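MsStt7d protein (Micromonas, PDB 4IX3) probably acts as an ATP-dependent protein kinase, this chain being the catalytic domain of a homologue of the algal state transition kinase Stt7. Local coordinates at residues Ile21-Gly26 / Val47-Ala52; Glu60-Cys65 / Thr201-Pro206; Thr132-Ala137 / Lys146-Glu151; Cys255-Leu260 / Ala302-Asn307. All blocks are in the same frame, centred on the assembly; numbering follows the deposited sequence. Where two conformers were deposited one is given.

Contact 1: residues Ile21-Gly26 / Val47-Ala52; sequences IRVLPG and VVLKNA
Ile-21 and Leu-49 meet where strand 21-23 runs across segment 47-52 of strand 45-52 at a signed crossing angle of -73°, the two axes coming no nearer than 8.8 Å. The two strands are not partners in the sheet: strand 34-41 lies between them and pairs antiparallel with both. This is the curled antiparallel sheet of the kinase N-lobe, and its curl brings side chains of strands 21-23 and 45-52 together across the intervening strand. The contact is wholly apolar and turns on one leucine. Leu-49 projects toward the other strand with CG anti to its carbonyl carbon (chi1 -70°), and its methyls CD1 and CD2 both come up to Ile-21 CG2. CD1 also reaches Val-23, lying 4.1 Å from Val-23 CB, so it sits against two strand residues at once. Trp-108 flanks Leu-49, while Ile-88 and Leu-103 pack on Ile-21, closing the lobe's interior around the pair. Lys-50 binds ADP in a structure of this protein, though no nucleotide is bound to this chain; its side chain leaves the strand on the other face and makes a salt bridge to Glu-66. The tightest approach here is between Ile-21 CG2 and Leu-49 CD1, 3.7 Å apart.

Contact 2: residues Glu60-Cys65 / Thr201-Pro206; sequences EELLEC and TLNYYP
Cys-65 carries most of the contact, pointing from helix 59-76 at the bend formed by Leu-202 and Asn-203. In the conformer described, its SG is anti to the backbone N (chi1 -163°) and reaches out from the helix to touch two beta carbons, Leu-202 CB at 3.6 Å and Asn-203 CB at 3.5 Å. The sulfur thus rests on the bases of two side chains rather than on their ends. Two conformers of Cys-65 were modelled, so the position of the sulfur is not certain. A looser van der Waals approach brings Leu-62 CD2, from one turn earlier, to 4.3 Å from the amide oxygen Asn-203 OD1. Leu-202 continues along the helix, packing on Asp-68 and Val-69.

The polar bonds are made within each segment or to residues outside both. Asn-203 takes up positive backbone angles (phi 57°), which turn the chain and direct its CB at the helix. Its ND2 is hydrogen-bonded to Ala-192 O, fixing the rotation of the amide, and OD1 then lies in the plane of the Tyr-205 ring at its edge, 3.6 Å from Tyr-205 CE2. On the helix, Glu-64 OE2 forms a salt bridge with Arg-11. A backbone hydrogen bond between Leu-202 and Leu-194 ties the loop to strand 193-194.

Segment 201-206 follows the metal-binding Asp-188 in the chain, and a bound magnesium lies about 10 Å from the Asn-203 side chain. The arrangement is that of a protein kinase activation segment lying against the C-helix at the mouth of the catalytic cleft.

Contact 3: residues Thr132-Ala137 / Lys146-Glu151; sequences TAMACA and KKAMRE
Lys-147 reaches from segment 146-151 of helix 141-161 to the carbonyl of Met-134, where NZ donates a hydrogen bond of 2.9 Å to Met-134 O, approaching nearly along the C=O axis (160°). The same ammonium is held on its own helix by Glu-151, with NZ 2.7 Å from Glu-151 OE1 on that oxygen's syn lone pair. The lysine chain runs extended and bends only at its last torsion (chi4 -67°), which turns NZ toward both oxygens; on the way CD passes 3.8 Å from Cys-136 CB. Beside the lysine's CB, Met-134 places its terminal methyl CE against the helix, 3.6 Å from Ala-148 N and 3.8 Å from Ala-148 CB. A leucine in place of Lys-147 would probably leave Met-134 O and Glu-151 OE1 without the charged donor they share. In the kinase C-lobe this joins the end of helix 127-133 to the long helix 141-161. Ala-135, with positive phi (52°), completes a Schellman motif that ends the shorter helix and brings Cys-136 round to the lysine. Farther out, Glu-151 OE2 accepts a hydrogen bond from Leu-184 N, which steadies the carboxylate, and Ala-148 packs on Leu-260 and Leu-184.

Contact 4: residues Cys255-Leu260 / Ala302-Asn307; sequences CVMLQL and AALDAN
Leu-304 sets its two methyls against Met-257 and Leu-258, one each, joining helix 302-318 to helix 246-261, the central F-helix of the kinase C-lobe. On the packed side all three residues are buried and each methyl of Leu-304 has its own neighbour. Met-257 is stretched out, with CG anti to its backbone N (chi1 -180°) and the chain extended beyond it, so that it slides past Leu-304 in the opposite direction; its CE lies 4.0 Å from Leu-304 CD2. Leu-258 starts off away from the other helix, but its end swings back and meets Leu-304 at about a right angle. Cys-315 and Leu-314 continue the cover over Met-257, and Phe-274 and Met-319 that over Leu-258. The interface between the segments is nevertheless small, with 117 Å² buried in all. On the loose side, Ala-302, Asp-305 and Asn-307 take no part and are exposed in the assembly. Asp-305 OD1 accepts a hydrogen bond from Trp-312 NE1, and Asn-307 binds a magnesium ion in a known structure of this protein, though not in this chain. The second leucine branch, Leu-304 CD1, reaches Leu-258 CD2 at 4.2 Å.

Contacts 1 and 2 touch directly: Leu-63 CD2 lies 3.7 Å from Ala-52 N, where strand 45-52 leads into helix 59-76. Both lie near the nucleotide site, which is empty in this chain: Lys-50 belongs to contact 1, and the Leu-62 side chain of contact 2 lies about 7 Å from that of Lys-50. Contacts 3 and 4 form a second pair in the C-lobe, their centres 14 Å apart and Ala-148 CB 3.5 Å from Leu-260 CD1; both lie away from the active site. The nearest atoms of the two pairs are at least about 16 Å apart (contacts 1 and 3). In the chain, contact 3 is nested within the loop that contact 2 closes.

Contact 1: residues Ile21-Gly26 / Val47-Ala52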
# COMPACT_ATOMS: atom_id res chain seq x y z
N ILE B 21 -11.24 23.89 2.86
CA ILE B 21 -10.05 23.05 2.65
C ILE B 21 -9.81 23.06 1.15
O ILE B 21 -10.67 22.68 0.34
CB ILE B 21 -10.24 21.61 3.19
CG1 ILE B 21 -10.37 21.68 4.74
CG2 ILE B 21 -9.04 20.73 2.82
CD1 ILE B 21 -10.97 20.46 5.38
N ARG B 22 -8.56 23.35 0.81
CA ARG B 22 -8.05 23.20 -0.53
C ARG B 22 -6.99 22.11 -0.49
O ARG B 22 -6.05 22.18 0.30
CB ARG B 22 -7.45 24.51 -1.07
CG ARG B 22 -6.95 24.40 -2.49
CD ARG B 22 -6.65 25.76 -3.07
NE ARG B 22 -5.55 26.41 -2.36
CZ ARG B 22 -4.27 26.18 -2.63
NH1 ARG B 22 -3.94 25.28 -3.55
NH2 ARG B 22 -3.32 26.85 -1.98
N VAL B 23 -7.14 21.12 -1.36
CA VAL B 23 -6.21 19.99 -1.43
C VAL B 23 -5.26 20.24 -2.59
O VAL B 23 -5.66 20.67 -3.68
CB VAL B 23 -6.93 18.61 -1.41
CG1 VAL B 23 -7.99 18.49 -2.49
CG2 VAL B 23 -5.91 17.48 -1.52
N LEU B 24 -3.97 20.01 -2.35
CA LEU B 24 -2.98 20.16 -3.41
C LEU B 24 -2.71 18.80 -4.06
O LEU B 24 -2.45 17.82 -3.36
CB LEU B 24 -1.68 20.74 -2.84
CG LEU B 24 -1.63 22.23 -2.55
CD1 LEU B 24 -2.71 22.70 -1.60
CD2 LEU B 24 -0.26 22.61 -2.01
N PRO B 25 -2.83 18.70 -5.39
CA PRO B 25 -2.46 17.44 -6.04
C PRO B 25 -1.02 16.99 -5.75
O PRO B 25 -0.15 17.83 -5.48
CB PRO B 25 -2.62 17.75 -7.53
CG PRO B 25 -3.51 18.94 -7.63
CD PRO B 25 -3.52 19.64 -6.29
N GLY B 26 -0.81 15.68 -5.73
CA GLY B 26 0.52 15.11 -5.49
C GLY B 26 0.62 14.41 -4.15
O GLY B 26 0.89 15.04 -3.14
N VAL B 47 -1.82 22.23 6.09
CA VAL B 47 -2.29 21.01 6.70
C VAL B 47 -1.86 19.81 5.86
O VAL B 47 -1.41 19.98 4.71
CB VAL B 47 -3.84 21.00 6.88
CG1 VAL B 47 -4.20 22.10 7.88
CG2 VAL B 47 -4.59 21.15 5.58
N VAL B 48 -2.04 18.62 6.43
CA VAL B 48 -1.85 17.36 5.71
C VAL B 48 -3.18 16.62 5.84
O VAL B 48 -3.84 16.69 6.86
CB VAL B 48 -0.67 16.60 6.32
CG1 VAL B 48 -0.65 15.16 5.87
CG2 VAL B 48 0.63 17.27 5.92
N LEU B 49 -3.57 15.93 4.77
CA LEU B 49 -4.91 15.35 4.61
C LEU B 49 -4.73 13.90 4.17
O LEU B 49 -3.90 13.63 3.30
CB LEU B 49 -5.65 16.08 3.48
CG LEU B 49 -6.06 17.52 3.84
CD1 LEU B 49 -6.20 18.34 2.57
CD2 LEU B 49 -7.31 17.46 4.70
N LYS B 50 -5.48 12.99 4.75
CA LYS B 50 -5.38 11.57 4.35
C LYS B 50 -6.75 11.01 4.07
O LYS B 50 -7.68 11.22 4.87
CB LYS B 50 -4.76 10.72 5.48
CG LYS B 50 -4.50 9.26 5.06
CD LYS B 50 -3.71 8.50 6.14
CE LYS B 50 -3.45 7.10 5.67
NZ LYS B 50 -2.68 6.33 6.73
N ASN B 51 -6.85 10.22 2.98
CA ASN B 51 -8.06 9.43 2.78
C ASN B 51 -7.67 7.96 2.54
O ASN B 51 -6.47 7.63 2.54
CB ASN B 51 -8.93 9.98 1.64
CG ASN B 51 -8.33 9.74 0.25
OD1 ASN B 51 -7.13 9.41 0.12
ND2 ASN B 51 -9.16 9.93 -0.79
N ALA B 52 -8.65 7.07 2.45
CA ALA B 52 -8.40 5.65 2.20
C ALA B 52 -8.11 5.44 0.71
O ALA B 52 -8.65 6.14 -0.16
CB ALA B 52 -9.60 4.82 2.65

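Contact 2: residues Glu60-Cys65 / Thr201-Pro206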
# COMPACT_ATOMS: atom_id res chain seq x y z
N GLU B 60 -11.07 1.42 4.58
CA GLU B 60 -11.89 2.31 5.40
C GLU B 60 -11.82 1.93 6.86
O GLU B 60 -11.73 2.79 7.70
CB GLU B 60 -13.33 2.56 4.92
CG GLU B 60 -14.42 1.69 5.45
CD GLU B 60 -15.69 1.85 4.62
OE1 GLU B 60 -16.40 2.85 4.88
OE2 GLU B 60 -15.91 1.08 3.65
N GLU B 61 -11.79 0.64 7.17
CA GLU B 61 -11.73 0.25 8.58
C GLU B 61 -10.37 0.63 9.17
O GLU B 61 -10.26 1.07 10.32
CB GLU B 61 -12.05 -1.23 8.74
CG GLU B 61 -13.52 -1.57 8.43
CD GLU B 61 -13.95 -1.53 6.94
OE1 GLU B 61 -13.14 -1.63 5.98
OE2 GLU B 61 -15.18 -1.45 6.70
N LEU B 62 -9.31 0.49 8.39
CA LEU B 62 -7.97 0.88 8.88
C LEU B 62 -7.89 2.41 9.08
O LEU B 62 -7.30 2.87 10.07
CB LEU B 62 -6.89 0.40 7.87
CG LEU B 62 -6.71 -1.12 7.85
CD1 LEU B 62 -5.85 -1.44 6.64
CD2 LEU B 62 -6.07 -1.61 9.13
N LEU B 63 -8.48 3.20 8.18
CA LEU B 63 -8.47 4.64 8.39
C LEU B 63 -9.31 5.00 9.61
O LEU B 63 -8.95 5.94 10.34
CB LEU B 63 -8.98 5.36 7.14
CG LEU B 63 -8.82 6.88 7.13
CD1 LEU B 63 -7.34 7.26 6.99
CD2 LEU B 63 -9.60 7.49 5.95
N GLU B 64 -10.42 4.31 9.84
CA GLU B 64 -11.21 4.56 11.04
C GLU B 64 -10.43 4.25 12.31
O GLU B 64 -10.54 4.99 13.29
CB GLU B 64 -12.49 3.74 11.01
CG GLU B 64 -13.53 4.38 10.08
CD GLU B 64 -14.75 3.50 9.86
OE1 GLU B 64 -14.70 2.29 10.12
OE2 GLU B 64 -15.69 4.03 9.24
N CYS B 65 -9.65 3.17 12.30
CA CYS B 65 -8.81 2.89 13.44
C CYS B 65 -7.75 3.98 13.63
O CYS B 65 -7.50 4.44 14.78
CB CYS B 65 -8.16 1.53 13.28
SG CYS B 65 -7.50 0.92 14.83
N THR B 201 -9.42 -2.38 22.98
CA THR B 201 -8.19 -2.40 22.18
C THR B 201 -8.50 -2.14 20.70
O THR B 201 -9.62 -2.42 20.22
CB THR B 201 -7.38 -3.72 22.32
OG1 THR B 201 -8.13 -4.78 21.70
CG2 THR B 201 -7.10 -4.06 23.80
N LEU B 202 -7.54 -1.59 19.97
CA LEU B 202 -7.71 -1.20 18.56
C LEU B 202 -6.51 -1.70 17.77
O LEU B 202 -5.38 -1.55 18.23
CB LEU B 202 -7.83 0.33 18.39
CG LEU B 202 -8.94 1.01 19.19
CD1 LEU B 202 -8.71 2.51 19.10
CD2 LEU B 202 -10.34 0.64 18.73
N ASN B 203 -6.74 -2.38 16.65
CA ASN B 203 -5.67 -2.80 15.75
C ASN B 203 -4.59 -3.68 16.42
O ASN B 203 -3.38 -3.57 16.13
CB ASN B 203 -5.09 -1.56 15.05
CG ASN B 203 -4.36 -1.89 13.75
OD1 ASN B 203 -4.76 -2.79 13.03
ND2 ASN B 203 -3.31 -1.14 13.45
N TYR B 204 -5.05 -4.52 17.34
CA TYR B 204 -4.18 -5.27 18.24
C TYR B 204 -4.63 -6.73 18.22
O TYR B 204 -5.74 -7.03 18.60
CB TYR B 204 -4.38 -4.69 19.63
CG TYR B 204 -3.43 -5.18 20.71
CD1 TYR B 204 -2.07 -5.30 20.46
CD2 TYR B 204 -3.90 -5.51 21.96
CE1 TYR B 204 -1.19 -5.68 21.46
CE2 TYR B 204 -3.04 -5.92 22.99
CZ TYR B 204 -1.67 -5.96 22.74
OH TYR B 204 -0.77 -6.30 23.75
N TYR B 205 -3.78 -7.61 17.71
CA TYR B 205 -4.18 -8.99 17.39
C TYR B 205 -2.93 -9.87 17.44
O TYR B 205 -1.83 -9.32 17.29
CB TYR B 205 -4.86 -9.03 16.00
CG TYR B 205 -4.11 -8.24 14.93
CD1 TYR B 205 -3.00 -8.80 14.28
CD2 TYR B 205 -4.46 -6.92 14.63
CE1 TYR B 205 -2.31 -8.08 13.32
CE2 TYR B 205 -3.75 -6.18 13.69
CZ TYR B 205 -2.67 -6.77 13.04
OH TYR B 205 -1.93 -6.07 12.09
N PRO B 206 -3.08 -11.20 17.67
CA PRO B 206 -1.88 -12.03 17.66
C PRO B 206 -1.41 -12.21 16.23
O PRO B 206 -2.24 -12.24 15.30
CB PRO B 206 -2.34 -13.39 18.23
CG PRO B 206 -3.72 -13.16 18.76
CD PRO B 206 -4.28 -11.95 18.06

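Contact 3: residues Thr132-Ala137 / Lys146-Glu151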
# COMPACT_ATOMS: atom_id res chain seq x y z
N THR B 132 20.39 21.96 12.16
CA THR B 132 19.76 23.27 12.03
C THR B 132 18.24 23.14 12.20
O THR B 132 17.61 23.92 12.95
CB THR B 132 20.09 23.84 10.66
OG1 THR B 132 21.51 24.14 10.65
CG2 THR B 132 19.31 25.11 10.45
N ALA B 133 17.65 22.16 11.53
CA ALA B 133 16.17 21.97 11.60
C ALA B 133 15.74 21.59 13.03
O ALA B 133 14.67 21.99 13.49
CB ALA B 133 15.72 20.92 10.60
N MET B 134 16.59 20.84 13.76
CA MET B 134 16.30 20.45 15.13
C MET B 134 16.69 21.54 16.17
O MET B 134 16.47 21.33 17.36
CB MET B 134 17.16 19.24 15.47
CG MET B 134 16.74 17.93 14.77
SD MET B 134 17.88 16.56 15.03
CE MET B 134 17.98 16.54 16.83
N ALA B 135 17.24 22.67 15.72
CA ALA B 135 17.77 23.69 16.64
C ALA B 135 18.75 23.05 17.64
O ALA B 135 18.70 23.29 18.87
CB ALA B 135 16.65 24.46 17.32
N CYS B 136 19.60 22.17 17.09
CA CYS B 136 20.54 21.42 17.94
C CYS B 136 21.88 22.10 17.95
O CYS B 136 22.56 22.08 16.93
CB CYS B 136 20.65 20.00 17.36
SG CYS B 136 21.54 18.83 18.42
N ALA B 137 22.27 22.65 19.10
CA ALA B 137 23.48 23.45 19.16
C ALA B 137 24.73 22.63 18.84
O ALA B 137 25.70 23.16 18.27
CB ALA B 137 23.62 24.05 20.55
N LYS B 146 21.81 12.53 20.55
CA LYS B 146 21.36 12.76 21.91
C LYS B 146 20.03 13.53 21.97
O LYS B 146 19.09 13.13 22.67
CB LYS B 146 22.46 13.55 22.63
CG LYS B 146 23.65 12.71 23.01
CD LYS B 146 24.70 13.49 23.81
CE LYS B 146 23.96 14.35 24.82
NZ LYS B 146 24.45 14.45 26.24
N LYS B 147 19.96 14.61 21.19
CA LYS B 147 18.76 15.42 21.24
C LYS B 147 17.55 14.68 20.66
O LYS B 147 16.46 14.66 21.24
CB LYS B 147 18.98 16.75 20.54
CG LYS B 147 17.78 17.71 20.65
CD LYS B 147 18.06 19.04 19.94
CE LYS B 147 17.13 20.19 20.32
NZ LYS B 147 15.74 19.91 19.83
N ALA B 148 17.74 14.08 19.48
CA ALA B 148 16.64 13.38 18.81
C ALA B 148 16.17 12.20 19.63
O ALA B 148 14.97 11.94 19.74
CB ALA B 148 17.07 12.91 17.43
N MET B 149 17.11 11.39 20.15
CA MET B 149 16.72 10.21 20.88
C MET B 149 16.02 10.57 22.19
O MET B 149 15.11 9.86 22.61
CB MET B 149 17.89 9.23 21.08
CG MET B 149 18.37 8.55 19.81
SD MET B 149 17.10 7.63 18.90
CE MET B 149 16.72 6.39 20.14
N ARG B 150 16.46 11.64 22.84
CA ARG B 150 15.78 12.00 24.09
C ARG B 150 14.32 12.36 23.75
O ARG B 150 13.41 11.95 24.49
CB ARG B 150 16.50 13.21 24.72
CG ARG B 150 15.96 13.60 26.09
CD ARG B 150 16.64 14.84 26.65
NE ARG B 150 18.04 14.60 27.00
CZ ARG B 150 19.08 15.07 26.32
NH1 ARG B 150 18.86 15.82 25.23
NH2 ARG B 150 20.32 14.86 26.77
N GLU B 151 14.13 13.11 22.65
CA GLU B 151 12.75 13.49 22.27
C GLU B 151 11.92 12.29 21.82
O GLU B 151 10.77 12.10 22.23
CB GLU B 151 12.83 14.56 21.18
CG GLU B 151 13.40 15.85 21.74
CD GLU B 151 13.81 16.85 20.70
OE1 GLU B 151 14.34 17.93 21.10
OE2 GLU B 151 13.67 16.61 19.46

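Contact 4: residues Cys255-Leu260 / Ala302-Asn307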
# COMPACT_ATOMS: atom_id res chain seq x y z
N CYS B 255 17.08 1.36 15.76
CA CYS B 255 17.42 1.61 14.37
C CYS B 255 17.56 3.07 14.06
O CYS B 255 18.48 3.47 13.35
CB CYS B 255 16.38 0.97 13.44
SG CYS B 255 16.30 -0.85 13.47
N VAL B 256 16.61 3.89 14.55
CA VAL B 256 16.73 5.34 14.34
C VAL B 256 18.08 5.81 14.94
O VAL B 256 18.76 6.60 14.31
CB VAL B 256 15.57 6.08 15.05
CG1 VAL B 256 15.77 7.60 15.05
CG2 VAL B 256 14.24 5.74 14.37
N MET B 257 18.38 5.38 16.16
CA MET B 257 19.62 5.80 16.79
C MET B 257 20.87 5.43 15.97
O MET B 257 21.77 6.28 15.80
CB MET B 257 19.74 5.15 18.14
CG MET B 257 21.04 5.56 18.86
SD MET B 257 20.92 5.30 20.61
CE MET B 257 22.63 5.69 21.08
N LEU B 258 20.91 4.20 15.43
CA LEU B 258 22.04 3.81 14.58
C LEU B 258 22.19 4.78 13.42
O LEU B 258 23.30 5.15 13.05
CB LEU B 258 21.84 2.41 14.04
CG LEU B 258 22.01 1.28 15.09
CD1 LEU B 258 21.40 -0.03 14.65
CD2 LEU B 258 23.50 1.06 15.44
N GLN B 259 21.08 5.10 12.74
CA GLN B 259 21.18 5.97 11.60
C GLN B 259 21.58 7.40 11.95
O GLN B 259 22.32 8.03 11.21
CB GLN B 259 19.87 5.92 10.83
CG GLN B 259 19.55 4.52 10.33
CD GLN B 259 18.58 4.49 9.17
OE1 GLN B 259 18.92 4.08 8.04
NE2 GLN B 259 17.36 4.79 9.48
N LEU B 260 21.01 7.93 13.04
CA LEU B 260 21.42 9.27 13.44
C LEU B 260 22.91 9.29 13.82
O LEU B 260 23.59 10.26 13.52
CB LEU B 260 20.57 9.75 14.62
CG LEU B 260 19.08 9.89 14.25
CD1 LEU B 260 18.38 10.29 15.52
CD2 LEU B 260 18.96 10.92 13.14
N ALA B 302 32.24 7.13 15.93
CA ALA B 302 32.61 7.98 17.09
C ALA B 302 31.43 8.27 18.02
O ALA B 302 31.61 8.30 19.26
CB ALA B 302 33.21 9.30 16.65
N ALA B 303 30.24 8.56 17.49
CA ALA B 303 29.12 8.89 18.37
C ALA B 303 28.75 7.76 19.34
O ALA B 303 28.30 8.02 20.46
CB ALA B 303 27.91 9.40 17.58
N LEU B 304 28.84 6.52 18.87
CA LEU B 304 28.54 5.36 19.68
C LEU B 304 29.72 5.05 20.61
O LEU B 304 29.49 4.56 21.73
CB LEU B 304 28.19 4.14 18.82
CG LEU B 304 27.00 4.39 17.87
CD1 LEU B 304 26.76 3.13 17.06
CD2 LEU B 304 25.77 4.73 18.72
N ASP B 305 30.95 5.30 20.12
CA ASP B 305 32.16 5.07 20.93
C ASP B 305 32.26 6.06 22.10
O ASP B 305 32.91 5.75 23.11
CB ASP B 305 33.39 5.33 20.07
CG ASP B 305 33.60 4.23 19.02
OD1 ASP B 305 33.13 3.10 19.22
OD2 ASP B 305 34.29 4.52 18.01
N ALA B 306 31.71 7.27 21.99
CA ALA B 306 32.03 8.35 22.93
C ALA B 306 31.65 7.92 24.34
O ALA B 306 30.68 7.21 24.60
CB ALA B 306 31.23 9.59 22.54
N ASN B 307 32.42 8.46 25.29
CA ASN B 307 32.08 8.34 26.70
C ASN B 307 31.94 6.89 27.15
O ASN B 307 30.91 6.48 27.71
CB ASN B 307 30.84 9.16 27.04
CG ASN B 307 31.01 10.63 26.66
OD1 ASN B 307 31.98 11.30 27.06
ND2 ASN B 307 30.12 11.10 25.80